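Local coordinates for protein putative acid phosphatase WZB (Escherichia coli, PDB 2WMY) that probably removes phosphate from phosphotyrosine in proteins by hydrolysis, as a member of the low molecular weight phosphotyrosine protein phosphatase family, at residues Glu26-Arg31 against Gln139-Trp144; Thr50-Ala55 against Glu128-Val133; Leu85-Tyr90 against Glu94-Ile99; Lys117-Pro122 against Gln135-Ala140. The protein carries 1 engineered substitution. All blocks are in the same frame, centred on the assembly; numbering follows the deposited sequence.

Contact 1: residues Glu26-Arg31 against Gln139-Trp144; sequences ERLLRR and QASKRW
Leu28 and Leu29 close on Ser141, a small residue between two branched ones at the crossing of two helices. The contact is mainly van der Waals. Leu28 touches with the root of its side chain, its CB lying 3.6 Å from Ser141 OG, while its CD1 ends 3.9 Å from the same oxygen, Ser141 OG. Leu29 comes in one position further on with its CD2 branch, which lies 3.9 Å from the backbone Ser141 O and 4.1 Å from Ser141 CB. The same CD2 of Leu29 also reaches Trp144 CB, at 4.4 Å, but the indole turns away from there.

These segments belong to helices 21-32 and 127-147, whose local axes pass 9.4 Å apart at -38°. In this alpha/beta phosphatase fold both pack on the central parallel sheet, and Leu29 and Trp144 both touch Leu86 of strand 84-87.

The polar groups are served elsewhere. Ser141 OG sits beside its own backbone N (chi1 -66°), where it hydrogen-bonds to Leu137 O one turn back, so this buried hydroxyl is satisfied within its own helix. Trp144 NE1 bonds to Leu109 O.

Charge pairing lies on the side of helix 21-32 turned from the contact. Arg27 NE donates a nearly straight bond (170°) of 2.7 Å to the anti lone pair of Glu26 OE2, the oxygen lying close to the guanidinium plane of Arg27. Arg30 adds charge attraction alone, with that oxygen over one face of its guanidinium, and Glu26 OE1 bonds to Ser40 OG.

Contact 2: residues Thr50-Ala55 against Glu128-Val133; sequences TADESA and EAFDSV. Engineered in segment 50-55: Thr50 (natural residue Ala).
With chi2 -94°, the Phe130 ring stands roughly perpendicular to the plane of its CA, CB and CG and turns a face to Ser54 at the start of helix 53-61. On the helix side, the carboxylate of Asp52 extends with CG opposite the backbone N (chi1 179°), which puts OD2 at the cap of that helix. Over the centre of the ring face lies Ser54 CB, 3.6 Å from the Phe130 centroid and 12° off the normal, a CH-pi contact made by the methylene rather than the hydroxyl. Around it, Ala55 N approaches Phe130 CE1 obliquely at 3.7 Å, and Ala55 CB packs on the same CE1 at 4.2 Å. Asp52 OD2 is more distant, 4.1 Å from Phe130 CZ.

Asp52 is the N-cap of the helix: its OD2 accepts from Ser54 N at 2.6 Å and, weakly, from Ala55 N at 3.3 Å. The cap thus holds the first turn against which the ring lies. An alanine in place of Phe130 would remove the ring and is likely to open a gap beneath Ser54 CB, leaving the capped turn without its aromatic neighbour.

Phe130 also packs on Val58 and Pro122, while the backbone of Asp52 bonds to that of Ile19. Ile19 lies within the CX5R phosphate-binding loop, from Cys15 to Arg21, that this family shares with other protein tyrosine phosphatases, so the capped helix start borders the probable active site.

Contact 3: residues Leu85-Tyr90 against Glu94-Ile99; sequences LLVMEY and EQISRI
Ile96 packed on Leu85 and Val87 makes an apolar strand-to-helix contact, the first half of the beta-alpha-beta unit formed by strand 84-87, helix 90-99 and strand 107-109. Leu85 and Val87, two residues apart on the strand, point their side chains to the same face of the sheet, and Ile96 spans both with different branches. Its CG1 meets Val87 CG1 at 4.0 Å, the two side chains lying alongside with their ends running opposite ways. Its CG2 methyl lies 4.2 Å from Leu85 CD2. That division follows from the isoleucine's first torsion (chi1 -56°), which sets CG1 beside the backbone N and CG2 beside the carbonyl carbon. Where the chain turns from strand to helix, Tyr90 O comes 3.7 Å from Glu94 N.

Ile96 also rests on Phe74 and on Thr107 of the next strand. Backbone hydrogen bonds from Leu86 to Leu12 and Ile14, and from Leu85 and Val87 to Met108, place strand 84-87 between 10-15 and 107-109 in the parallel sheet. Helix 90-99 covers one face of it, and on the other side Met88, just past the strand, reaches Leu137 of helix 127-147.

Contact 4: residues Lys117-Pro122 against Gln135-Ala140; sequences KEIPDP and QLLEQA
Leu136 directs its side chain at the loop 117-122 and touches two of its residues with two different atoms. Its CB lies 4.1 Å from Ile119 CD1, each side chain reaching past the other toward the opposing backbone, while its CD1 methyl meets Pro120 CD at 3.8 Å, crossing the proline at about a right angle. Leu136 is partly exposed, Leu137 buried, and Pro120 is exposed at the surface.

Leu137 follows, its CA-CB bond set aslant to the loop. With CG beside the backbone N (chi1 -80°), its CD2 branch nevertheless swings to within 3.9 Å of Ile119 CG2, and its CG is 4.0 Å from the same Ile119 CG2. Ile119 is thus divided between neighbouring leucines, CD1 going to Leu136 and CG2 to Leu137.

The loop so packed carries the Asp121-Pro122 pair that opens the DPY motif of low molecular weight phosphatases, Asp121 being the predicted proton donor. Ile119 O also accepts a hydrogen bond from Arg21 NH1, which ties the loop to the phosphate-binding loop. An alanine at Ile119 would remove the methyls meeting both leucines and would probably open a gap between helix and loop, with Leu137 CD2 and Leu136 CB losing their partner there.

One turn after Leu136, Ala140 points back toward the loop, its CB 4.6 Å from Ile119 CD1, and it also packs on Leu114.

Three of the four contacts draw on helix 127-147: contact 2 near its start, contact 4 in the middle, and contact 1 further on, sharing Gln139 and Ala140 with contact 4. The centres of contacts 1 and 4, and of 2 and 4, are about 11 Å apart, those of 1 and 2 about 16 Å. Along the chain contact 1 encloses contacts 2 and 3 and ends on the same stretch as contact 4; contact 2 encloses contact 3, and contacts 2 and 4 alternate. Contacts 1 and 3 lie across the chain's centre from each other yet still touch, and contacts 3 and 4 are joined by a backbone hydrogen bond between Met88 and Ile119. One long helix thus links sheet, helix 21-32 and the loops around the predicted active site.

Contact 1: residues Glu26-Arg31 against Gln139-Trp144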
# COMPACT_ATOMS: atom_id res chain seq x y z
N GLU A 26 -2.22 2.56 3.05
CA GLU A 26 -1.61 3.27 4.18
C GLU A 26 -2.67 3.85 5.11
O GLU A 26 -2.61 3.65 6.32
CB GLU A 26 -0.70 4.38 3.68
CG GLU A 26 -0.35 5.45 4.69
CD GLU A 26 0.31 6.66 4.04
OE1 GLU A 26 1.41 6.51 3.45
OE2 GLU A 26 -0.26 7.77 4.11
N ARG A 27 -3.62 4.57 4.53
CA ARG A 27 -4.61 5.30 5.33
C ARG A 27 -5.60 4.34 6.01
O ARG A 27 -6.04 4.59 7.13
CB ARG A 27 -5.35 6.35 4.48
CG ARG A 27 -4.44 7.42 3.88
CD ARG A 27 -3.77 8.27 4.96
NE ARG A 27 -2.67 9.06 4.41
CZ ARG A 27 -2.73 10.37 4.18
NH1 ARG A 27 -3.83 11.05 4.47
NH2 ARG A 27 -1.68 11.00 3.67
N LEU A 28 -5.95 3.26 5.31
CA LEU A 28 -6.80 2.24 5.91
C LEU A 28 -6.11 1.64 7.14
O LEU A 28 -6.72 1.53 8.21
CB LEU A 28 -7.14 1.15 4.87
CG LEU A 28 -8.11 1.54 3.75
CD1 LEU A 28 -8.14 0.49 2.64
CD2 LEU A 28 -9.52 1.78 4.31
N LEU A 29 -4.85 1.27 7.00
CA LEU A 29 -4.12 0.65 8.11
C LEU A 29 -3.94 1.60 9.29
O LEU A 29 -4.01 1.17 10.44
CB LEU A 29 -2.77 0.08 7.65
CG LEU A 29 -2.82 -1.21 6.84
CD1 LEU A 29 -1.44 -1.56 6.29
CD2 LEU A 29 -3.36 -2.35 7.67
N ARG A 30 -3.70 2.89 9.01
CA ARG A 30 -3.52 3.87 10.09
C ARG A 30 -4.79 3.96 10.91
O ARG A 30 -4.75 4.02 12.14
CB ARG A 30 -3.19 5.25 9.53
CG ARG A 30 -1.79 5.41 8.99
CD ARG A 30 -1.56 6.84 8.52
NE ARG A 30 -0.23 7.03 7.97
CZ ARG A 30 0.20 8.18 7.45
NH1 ARG A 30 -0.60 9.23 7.41
NH2 ARG A 30 1.43 8.27 6.97
N ARG A 31 -5.92 3.98 10.21
CA ARG A 31 -7.25 3.96 10.79
C ARG A 31 -7.40 2.83 11.81
O ARG A 31 -7.99 3.01 12.87
CB ARG A 31 -8.23 3.72 9.65
CG ARG A 31 -9.54 4.44 9.69
CD ARG A 31 -10.42 3.88 8.57
NE ARG A 31 -11.40 4.82 8.06
CZ ARG A 31 -12.31 4.52 7.14
NH1 ARG A 31 -12.35 3.29 6.63
NH2 ARG A 31 -13.17 5.44 6.72
N GLN A 139 -10.67 -5.00 2.74
CA GLN A 139 -10.77 -6.36 3.28
C GLN A 139 -9.38 -6.88 3.68
O GLN A 139 -9.22 -7.49 4.74
CB GLN A 139 -11.43 -7.30 2.26
CG GLN A 139 -11.59 -8.73 2.73
CD GLN A 139 -12.33 -9.60 1.72
OE1 GLN A 139 -11.95 -9.67 0.55
NE2 GLN A 139 -13.38 -10.27 2.18
N ALA A 140 -8.38 -6.64 2.84
CA ALA A 140 -7.02 -7.05 3.15
C ALA A 140 -6.48 -6.36 4.40
O ALA A 140 -5.79 -6.98 5.22
CB ALA A 140 -6.11 -6.77 1.96
N SER A 141 -6.82 -5.07 4.54
CA SER A 141 -6.40 -4.26 5.69
C SER A 141 -7.00 -4.75 7.01
O SER A 141 -6.30 -4.81 8.03
CB SER A 141 -6.79 -2.79 5.49
OG SER A 141 -6.06 -2.23 4.42
N LYS A 142 -8.29 -5.05 7.01
CA LYS A 142 -8.94 -5.56 8.22
C LYS A 142 -8.25 -6.83 8.68
O LYS A 142 -8.00 -7.02 9.86
CB LYS A 142 -10.44 -5.81 7.98
CG LYS A 142 -11.27 -4.54 7.82
CD LYS A 142 -12.70 -4.85 7.37
CE LYS A 142 -13.46 -3.58 7.04
NZ LYS A 142 -14.76 -3.84 6.33
N ARG A 143 -7.93 -7.71 7.74
CA ARG A 143 -7.30 -8.98 8.10
C ARG A 143 -5.85 -8.82 8.56
O ARG A 143 -5.43 -9.50 9.48
CB ARG A 143 -7.42 -9.98 6.95
CG ARG A 143 -8.86 -10.24 6.56
CD ARG A 143 -9.00 -11.30 5.48
NE ARG A 143 -10.41 -11.60 5.23
CZ ARG A 143 -10.84 -12.58 4.45
NH1 ARG A 143 -9.98 -13.37 3.83
NH2 ARG A 143 -12.15 -12.76 4.29
N TRP A 144 -5.10 -7.91 7.94
CA TRP A 144 -3.75 -7.62 8.43
C TRP A 144 -3.81 -7.04 9.84
O TRP A 144 -2.94 -7.32 10.66
CB TRP A 144 -2.98 -6.69 7.48
CG TRP A 144 -2.04 -7.43 6.56
CD1 TRP A 144 -2.10 -7.47 5.20
CD2 TRP A 144 -0.93 -8.25 6.94
NE1 TRP A 144 -1.08 -8.26 4.70
CE2 TRP A 144 -0.35 -8.75 5.75
CE3 TRP A 144 -0.37 -8.62 8.17
CZ2 TRP A 144 0.76 -9.60 5.76
CZ3 TRP A 144 0.74 -9.46 8.17
CH2 TRP A 144 1.29 -9.94 6.97

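Contact 2: residues Thr50-Ala55 against Glu128-Val133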
# COMPACT_ATOMS: atom_id res chain seq x y z
N THR A 50 0.48 14.32 -6.01
CA THR A 50 -0.62 14.06 -5.11
C THR A 50 -1.26 12.71 -5.46
O THR A 50 -0.92 12.11 -6.48
CB THR A 50 -1.66 15.19 -5.22
OG1 THR A 50 -2.50 15.19 -4.05
CG2 THR A 50 -2.51 15.03 -6.48
N ALA A 51 -2.17 12.24 -4.63
CA ALA A 51 -2.88 11.00 -4.91
C ALA A 51 -3.68 11.15 -6.19
O ALA A 51 -4.12 12.24 -6.53
CB ALA A 51 -3.79 10.63 -3.75
N ASP A 52 -3.87 10.05 -6.91
CA ASP A 52 -4.66 10.09 -8.14
C ASP A 52 -6.07 10.57 -7.86
O ASP A 52 -6.66 10.23 -6.84
CB ASP A 52 -4.69 8.72 -8.81
CG ASP A 52 -5.52 8.72 -10.08
OD1 ASP A 52 -4.94 8.90 -11.17
OD2 ASP A 52 -6.75 8.57 -9.98
N GLU A 53 -6.61 11.36 -8.79
CA GLU A 53 -7.97 11.89 -8.66
C GLU A 53 -9.02 10.80 -8.43
O GLU A 53 -9.91 10.95 -7.59
CB GLU A 53 -8.32 12.72 -9.90
CG GLU A 53 -9.59 13.53 -9.77
CD GLU A 53 -9.61 14.70 -10.75
OE1 GLU A 53 -8.59 15.41 -10.84
OE2 GLU A 53 -10.66 14.91 -11.41
N SER A 54 -8.93 9.71 -9.19
CA SER A 54 -9.87 8.60 -9.03
C SER A 54 -9.67 7.89 -7.68
O SER A 54 -10.63 7.38 -7.09
CB SER A 54 -9.74 7.60 -10.19
OG SER A 54 -10.18 8.20 -11.40
N ALA A 55 -8.43 7.87 -7.20
CA ALA A 55 -8.14 7.29 -5.89
C ALA A 55 -8.79 8.12 -4.80
O ALA A 55 -9.36 7.57 -3.85
CB ALA A 55 -6.64 7.21 -5.67
N GLU A 128 -15.43 1.96 -11.41
CA GLU A 128 -15.85 0.69 -10.83
C GLU A 128 -14.65 -0.21 -10.55
O GLU A 128 -14.70 -1.03 -9.64
CB GLU A 128 -16.91 -0.03 -11.67
CG GLU A 128 -16.42 -0.66 -12.96
CD GLU A 128 -16.64 0.22 -14.17
OE1 GLU A 128 -16.96 1.42 -13.98
OE2 GLU A 128 -16.50 -0.28 -15.30
N ALA A 129 -13.58 -0.05 -11.32
CA ALA A 129 -12.33 -0.76 -11.03
C ALA A 129 -11.74 -0.23 -9.73
O ALA A 129 -11.15 -0.99 -8.95
CB ALA A 129 -11.29 -0.59 -12.15
N PHE A 130 -11.89 1.07 -9.51
CA PHE A 130 -11.45 1.69 -8.26
C PHE A 130 -12.32 1.27 -7.07
O PHE A 130 -11.80 1.04 -5.99
CB PHE A 130 -11.41 3.21 -8.41
CG PHE A 130 -10.12 3.71 -9.00
CD1 PHE A 130 -9.08 4.11 -8.19
CD2 PHE A 130 -9.96 3.76 -10.38
CE1 PHE A 130 -7.89 4.56 -8.74
CE2 PHE A 130 -8.78 4.20 -10.93
CZ PHE A 130 -7.74 4.60 -10.12
N ASP A 131 -13.63 1.15 -7.27
CA ASP A 131 -14.51 0.62 -6.23
C ASP A 131 -14.02 -0.77 -5.83
O ASP A 131 -13.95 -1.11 -4.65
CB ASP A 131 -15.94 0.51 -6.76
CG ASP A 131 -16.60 1.85 -6.92
OD1 ASP A 131 -16.44 2.70 -6.02
OD2 ASP A 131 -17.29 2.06 -7.94
N SER A 132 -13.69 -1.56 -6.85
CA SER A 132 -13.27 -2.93 -6.66
C SER A 132 -11.93 -3.00 -5.92
O SER A 132 -11.81 -3.69 -4.92
CB SER A 132 -13.21 -3.64 -8.02
OG SER A 132 -12.61 -4.92 -7.90
N VAL A 133 -10.94 -2.26 -6.40
CA VAL A 133 -9.65 -2.21 -5.71
C VAL A 133 -9.77 -1.69 -4.28
O VAL A 133 -9.14 -2.21 -3.37
CB VAL A 133 -8.62 -1.40 -6.51
CG1 VAL A 133 -7.32 -1.25 -5.71
CG2 VAL A 133 -8.34 -2.07 -7.84

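Contact 3: residues Leu85-Tyr90 against Glu94-Ile99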
# COMPACT_ATOMS: atom_id res chain seq x y z
N LEU A 85 7.17 -4.79 5.15
CA LEU A 85 6.78 -4.24 3.87
C LEU A 85 5.59 -5.02 3.33
O LEU A 85 5.59 -6.25 3.34
CB LEU A 85 7.94 -4.33 2.86
CG LEU A 85 9.11 -3.34 2.91
CD1 LEU A 85 9.71 -3.24 4.30
CD2 LEU A 85 10.18 -3.75 1.90
N LEU A 86 4.59 -4.30 2.84
CA LEU A 86 3.43 -4.93 2.23
C LEU A 86 3.30 -4.44 0.79
O LEU A 86 3.09 -3.25 0.56
CB LEU A 86 2.16 -4.62 3.04
CG LEU A 86 2.14 -5.27 4.43
CD1 LEU A 86 0.87 -4.93 5.17
CD2 LEU A 86 2.31 -6.78 4.32
N VAL A 87 3.44 -5.35 -0.16
CA VAL A 87 3.42 -4.98 -1.57
C VAL A 87 2.16 -5.49 -2.26
O VAL A 87 1.56 -6.47 -1.83
CB VAL A 87 4.66 -5.46 -2.34
CG1 VAL A 87 5.93 -5.03 -1.63
CG2 VAL A 87 4.63 -6.96 -2.54
N MET A 88 1.77 -4.81 -3.33
CA MET A 88 0.47 -5.05 -3.95
C MET A 88 0.50 -6.27 -4.86
O MET A 88 -0.44 -7.06 -4.88
CB MET A 88 0.02 -3.80 -4.72
CG MET A 88 -0.18 -2.57 -3.83
SD MET A 88 -1.46 -2.87 -2.59
CE MET A 88 -1.11 -1.58 -1.39
N GLU A 89 1.59 -6.43 -5.60
CA GLU A 89 1.65 -7.44 -6.65
C GLU A 89 2.78 -8.45 -6.48
O GLU A 89 3.84 -8.14 -5.93
CB GLU A 89 1.78 -6.76 -8.01
CG GLU A 89 0.67 -5.78 -8.32
CD GLU A 89 0.81 -5.18 -9.70
OE1 GLU A 89 1.22 -5.93 -10.61
OE2 GLU A 89 0.51 -3.97 -9.88
N TYR A 90 2.55 -9.66 -6.98
CA TYR A 90 3.59 -10.66 -7.06
C TYR A 90 4.83 -10.08 -7.72
O TYR A 90 5.94 -10.22 -7.21
CB TYR A 90 3.10 -11.90 -7.82
CG TYR A 90 2.17 -12.78 -7.01
CD1 TYR A 90 2.66 -13.57 -5.98
CD2 TYR A 90 0.81 -12.81 -7.28
CE1 TYR A 90 1.81 -14.37 -5.23
CE2 TYR A 90 -0.05 -13.61 -6.54
CZ TYR A 90 0.46 -14.39 -5.52
OH TYR A 90 -0.40 -15.18 -4.79
N GLU A 94 9.56 -9.52 -6.64
CA GLU A 94 10.82 -9.66 -7.34
C GLU A 94 11.55 -8.33 -7.47
O GLU A 94 12.77 -8.29 -7.58
CB GLU A 94 10.63 -10.31 -8.70
CG GLU A 94 11.78 -11.24 -9.08
CD GLU A 94 12.17 -12.17 -7.93
OE1 GLU A 94 11.26 -12.81 -7.34
OE2 GLU A 94 13.38 -12.26 -7.62
N GLN A 95 10.79 -7.23 -7.46
CA GLN A 95 11.40 -5.91 -7.53
C GLN A 95 12.04 -5.54 -6.19
O GLN A 95 13.06 -4.87 -6.16
CB GLN A 95 10.37 -4.86 -7.95
CG GLN A 95 10.08 -4.87 -9.45
CD GLN A 95 8.85 -4.08 -9.80
OE1 GLN A 95 7.76 -4.33 -9.29
NE2 GLN A 95 9.01 -3.10 -10.69
N ILE A 96 11.43 -5.99 -5.09
CA ILE A 96 12.04 -5.83 -3.78
C ILE A 96 13.33 -6.66 -3.66
O ILE A 96 14.34 -6.17 -3.17
CB ILE A 96 11.08 -6.24 -2.64
CG1 ILE A 96 9.78 -5.44 -2.72
CG2 ILE A 96 11.73 -6.02 -1.29
CD1 ILE A 96 9.96 -3.96 -2.57
N SER A 97 13.30 -7.90 -4.11
CA SER A 97 14.51 -8.73 -4.07
C SER A 97 15.64 -8.06 -4.85
O SER A 97 16.79 -8.09 -4.44
CB SER A 97 14.24 -10.12 -4.64
OG SER A 97 13.35 -10.85 -3.82
N ARG A 98 15.28 -7.45 -5.97
CA ARG A 98 16.24 -6.84 -6.88
C ARG A 98 16.76 -5.51 -6.35
O ARG A 98 17.94 -5.19 -6.50
CB ARG A 98 15.57 -6.64 -8.25
CG ARG A 98 16.46 -6.05 -9.32
CD ARG A 98 15.68 -5.88 -10.62
NE ARG A 98 16.45 -5.19 -11.65
CZ ARG A 98 15.95 -4.82 -12.83
NH1 ARG A 98 14.67 -5.06 -13.12
NH2 ARG A 98 16.72 -4.20 -13.72
N ILE A 99 15.89 -4.73 -5.72
CA ILE A 99 16.25 -3.41 -5.21
C ILE A 99 16.74 -3.46 -3.76
O ILE A 99 17.68 -2.76 -3.40
CB ILE A 99 15.06 -2.43 -5.28
CG1 ILE A 99 14.62 -2.23 -6.74
CG2 ILE A 99 15.43 -1.10 -4.64
CD1 ILE A 99 13.26 -1.56 -6.90

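Contact 4: residues Lys117-Pro122 against Gln135-Ala140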
# COMPACT_ATOMS: atom_id res chain seq x y z
N LYS A 117 -4.65 -13.10 -3.70
CA LYS A 117 -3.77 -12.26 -2.90
C LYS A 117 -3.32 -10.97 -3.58
O LYS A 117 -2.89 -10.03 -2.92
CB LYS A 117 -2.54 -13.04 -2.44
CG LYS A 117 -2.87 -14.35 -1.76
CD LYS A 117 -1.68 -14.90 -0.99
CE LYS A 117 -1.97 -16.33 -0.53
NZ LYS A 117 -3.41 -16.53 -0.20
N GLU A 118 -3.41 -10.91 -4.90
CA GLU A 118 -2.88 -9.76 -5.61
C GLU A 118 -3.89 -8.61 -5.68
O GLU A 118 -5.06 -8.82 -5.99
CB GLU A 118 -2.40 -10.16 -7.00
CG GLU A 118 -1.80 -9.04 -7.80
CD GLU A 118 -0.78 -9.52 -8.81
OE1 GLU A 118 -1.00 -9.31 -10.02
OE2 GLU A 118 0.23 -10.12 -8.38
N ILE A 119 -3.43 -7.40 -5.38
CA ILE A 119 -4.25 -6.21 -5.58
C ILE A 119 -3.94 -5.63 -6.96
O ILE A 119 -2.87 -5.08 -7.18
CB ILE A 119 -3.95 -5.14 -4.51
CG1 ILE A 119 -3.86 -5.77 -3.12
CG2 ILE A 119 -4.99 -4.02 -4.57
CD1 ILE A 119 -5.19 -6.24 -2.55
N PRO A 120 -4.89 -5.75 -7.91
CA PRO A 120 -4.65 -5.34 -9.30
C PRO A 120 -4.43 -3.84 -9.38
O PRO A 120 -4.80 -3.11 -8.46
CB PRO A 120 -5.95 -5.72 -10.02
CG PRO A 120 -6.66 -6.65 -9.09
CD PRO A 120 -6.27 -6.23 -7.72
N ASP A 121 -3.82 -3.40 -10.48
CA ASP A 121 -3.50 -1.99 -10.72
C ASP A 121 -4.71 -1.28 -11.33
O ASP A 121 -5.15 -1.65 -12.41
CB ASP A 121 -2.32 -1.92 -11.69
CG ASP A 121 -1.83 -0.50 -11.95
OD1 ASP A 121 -2.49 0.46 -11.51
OD2 ASP A 121 -0.79 -0.36 -12.62
N PRO A 122 -5.25 -0.26 -10.63
CA PRO A 122 -6.43 0.48 -11.07
C PRO A 122 -6.07 1.72 -11.88
O PRO A 122 -6.97 2.34 -12.44
CB PRO A 122 -7.06 0.95 -9.75
CG PRO A 122 -5.96 0.89 -8.73
CD PRO A 122 -4.74 0.26 -9.36
N GLN A 135 -12.33 -2.00 -2.22
CA GLN A 135 -12.89 -3.06 -1.39
C GLN A 135 -11.83 -4.10 -1.04
O GLN A 135 -11.74 -4.55 0.09
CB GLN A 135 -14.10 -3.72 -2.05
CG GLN A 135 -14.65 -4.88 -1.23
CD GLN A 135 -15.79 -5.61 -1.91
OE1 GLN A 135 -16.75 -4.99 -2.36
NE2 GLN A 135 -15.69 -6.93 -1.98
N LEU A 136 -11.03 -4.49 -2.03
CA LEU A 136 -9.97 -5.45 -1.79
C LEU A 136 -8.95 -4.94 -0.77
O LEU A 136 -8.53 -5.67 0.12
CB LEU A 136 -9.26 -5.80 -3.10
CG LEU A 136 -10.01 -6.69 -4.09
CD1 LEU A 136 -9.23 -6.75 -5.40
CD2 LEU A 136 -10.25 -8.10 -3.53
N LEU A 137 -8.56 -3.67 -0.90
CA LEU A 137 -7.62 -3.07 0.04
C LEU A 137 -8.21 -3.02 1.44
O LEU A 137 -7.51 -3.21 2.44
CB LEU A 137 -7.22 -1.67 -0.42
CG LEU A 137 -6.14 -1.62 -1.52
CD1 LEU A 137 -5.86 -0.20 -1.93
CD2 LEU A 137 -4.86 -2.29 -1.04
N GLU A 138 -9.51 -2.78 1.50
CA GLU A 138 -10.19 -2.63 2.78
C GLU A 138 -10.27 -3.98 3.48
O GLU A 138 -9.97 -4.07 4.68
CB GLU A 138 -11.58 -2.03 2.59
CG GLU A 138 -12.37 -1.90 3.88
CD GLU A 138 -13.57 -0.99 3.75
OE1 GLU A 138 -14.32 -1.11 2.75
OE2 GLU A 138 -13.77 -0.14 4.64
N GLN A 139 -10.67 -5.00 2.74
CA GLN A 139 -10.77 -6.36 3.28
C GLN A 139 -9.38 -6.88 3.68
O GLN A 139 -9.22 -7.49 4.74
CB GLN A 139 -11.43 -7.30 2.26
CG GLN A 139 -11.59 -8.73 2.73
CD GLN A 139 -12.33 -9.60 1.72
OE1 GLN A 139 -11.95 -9.67 0.55
NE2 GLN A 139 -13.38 -10.27 2.18
N ALA A 140 -8.38 -6.64 2.84
CA ALA A 140 -7.02 -7.05 3.15
C ALA A 140 -6.48 -6.36 4.40
O ALA A 140 -5.79 -6.98 5.22
CB ALA A 140 -6.11 -6.77 1.96